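Local coordinates for START domain-containing protein 10 (Homo sapiens, PDB 6SER) that transfers phosphatidylcholine and phosphatidylethanolamine between membranes, preferring species with a palmitoyl or stearoyl chain at sn-1 and an unsaturated chain at sn-2, at residues A[81-86]-A[171-176]. Numbering follows the deposited sequence.
Sequences TLYDVL and YLIQST
An apolar helix-on-sheet contact of the START fold joins Leu82, Tyr83 and Leu86 of the short helix 79-87 to Tyr171 and Ile173 near the C-terminal end of strand 161-175, a member of the curved, mostly antiparallel sheet. The two short segments run nearly antiparallel, at 160°, with their axes 9.7 Å apart, and no hydrogen bond links them. Ile173 points at the helix: its extended CG1 arm (chi2 178°) brings CD1 against the backbone of Tyr83, 3.7 Å from Tyr83 N. There the methyl also meets Leu82 CG and Leu86 CD1, and lies near the plane of the Tyr83 ring, at its edge. The second branch, Ile173 CG2, touches Leu82 CD2 at 4.0 Å. Tyr143, on the neighbouring strand 142-151, stacks on Tyr83, while Cys219 of the long helix 197-227 packs against Leu82. In START domains this long C-terminal helix lies across the lipid cavity; Tyr171 touches its Met215 and a bound triethylene glycol, probably from the crystallisation liquor, consistent with a place on the cavity wall. Both methyls of Leu86 lie on one face of the Tyr171 ring: CD1 at its root, 3.5 Å from Tyr171 CG, and CD2 over the centre in a CH-pi contact, 11° off the ring normal.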
# COMPACT_ATOMS: atom_id res chain seq x y z
N THR A 81 15.90 -4.42 -0.71
CA THR A 81 15.93 -2.96 -0.68
C THR A 81 14.55 -2.39 -0.97
O THR A 81 14.09 -1.47 -0.27
CB THR A 81 16.95 -2.44 -1.69
OG1 THR A 81 18.25 -2.90 -1.33
CG2 THR A 81 16.93 -0.92 -1.71
N LEU A 82 13.86 -2.92 -1.97
CA LEU A 82 12.49 -2.50 -2.22
C LEU A 82 11.61 -2.78 -0.99
O LEU A 82 10.73 -1.98 -0.66
CB LEU A 82 11.97 -3.21 -3.46
CG LEU A 82 10.63 -2.85 -4.09
CD1 LEU A 82 10.49 -1.35 -4.34
CD2 LEU A 82 10.56 -3.60 -5.37
N TYR A 83 11.88 -3.88 -0.28
CA TYR A 83 11.11 -4.21 0.92
C TYR A 83 11.32 -3.17 2.02
O TYR A 83 10.36 -2.69 2.63
CB TYR A 83 11.50 -5.61 1.40
CG TYR A 83 10.66 -6.20 2.52
CD1 TYR A 83 9.28 -6.38 2.36
CD2 TYR A 83 11.24 -6.62 3.71
CE1 TYR A 83 8.51 -6.94 3.38
CE2 TYR A 83 10.48 -7.19 4.73
CZ TYR A 83 9.12 -7.35 4.56
OH TYR A 83 8.36 -7.90 5.58
N ASP A 84 12.59 -2.79 2.27
CA ASP A 84 12.88 -1.76 3.26
C ASP A 84 12.16 -0.46 2.93
O ASP A 84 11.62 0.21 3.83
CB ASP A 84 14.39 -1.49 3.33
CG ASP A 84 15.16 -2.62 3.99
OD1 ASP A 84 14.54 -3.47 4.66
OD2 ASP A 84 16.40 -2.64 3.83
N VAL A 85 12.14 -0.09 1.65
CA VAL A 85 11.57 1.19 1.25
C VAL A 85 10.06 1.21 1.48
O VAL A 85 9.50 2.19 1.97
CB VAL A 85 11.94 1.48 -0.21
CG1 VAL A 85 11.19 2.70 -0.73
CG2 VAL A 85 13.44 1.65 -0.33
N LEU A 86 9.39 0.11 1.14
CA LEU A 86 7.96 0.02 1.42
C LEU A 86 7.68 0.07 2.92
O LEU A 86 6.66 0.63 3.33
CB LEU A 86 7.38 -1.25 0.81
CG LEU A 86 7.30 -1.23 -0.73
CD1 LEU A 86 6.71 -2.53 -1.28
CD2 LEU A 86 6.51 -0.04 -1.18
N TYR A 171 1.52 -5.05 -2.04
CA TYR A 171 2.68 -5.17 -2.90
C TYR A 171 3.17 -6.60 -2.86
O TYR A 171 3.19 -7.23 -1.80
CB TYR A 171 3.81 -4.23 -2.46
CG TYR A 171 3.46 -2.77 -2.46
CD1 TYR A 171 3.84 -1.97 -3.54
CD2 TYR A 171 2.74 -2.19 -1.40
CE1 TYR A 171 3.52 -0.62 -3.56
CE2 TYR A 171 2.42 -0.85 -1.41
CZ TYR A 171 2.81 -0.07 -2.49
OH TYR A 171 2.49 1.26 -2.50
N LEU A 172 3.49 -7.13 -4.04
CA LEU A 172 4.18 -8.40 -4.18
C LEU A 172 5.56 -8.09 -4.73
O LEU A 172 5.68 -7.49 -5.81
CB LEU A 172 3.42 -9.37 -5.10
CG LEU A 172 4.21 -10.62 -5.46
CD1 LEU A 172 4.30 -11.51 -4.24
CD2 LEU A 172 3.54 -11.35 -6.62
N ILE A 173 6.60 -8.44 -3.98
CA ILE A 173 7.97 -8.29 -4.44
C ILE A 173 8.49 -9.68 -4.77
O ILE A 173 8.47 -10.58 -3.92
CB ILE A 173 8.85 -7.58 -3.39
CG1 ILE A 173 8.24 -6.24 -2.97
CG2 ILE A 173 10.27 -7.37 -3.93
CD1 ILE A 173 9.03 -5.51 -1.91
N GLN A 174 8.89 -9.88 -6.01
CA GLN A 174 9.44 -11.16 -6.44
C GLN A 174 10.91 -10.94 -6.77
O GLN A 174 11.24 -10.11 -7.63
CB GLN A 174 8.68 -11.71 -7.65
CG GLN A 174 7.27 -12.20 -7.29
CD GLN A 174 6.37 -12.37 -8.49
OE1 GLN A 174 6.20 -11.45 -9.29
NE2 GLN A 174 5.78 -13.56 -8.63
N SER A 175 11.79 -11.64 -6.05
CA SER A 175 13.21 -11.56 -6.36
C SER A 175 13.50 -12.29 -7.66
O SER A 175 13.02 -13.41 -7.88
CB SER A 175 14.04 -12.17 -5.24
OG SER A 175 15.41 -12.10 -5.59
N THR A 176 14.27 -11.65 -8.53
CA THR A 176 14.69 -12.25 -9.80
C THR A 176 16.20 -12.49 -9.80
O THR A 176 16.86 -12.38 -10.83
CB THR A 176 14.29 -11.38 -10.98
OG1 THR A 176 14.91 -10.09 -10.87
CG2 THR A 176 12.77 -11.21 -11.04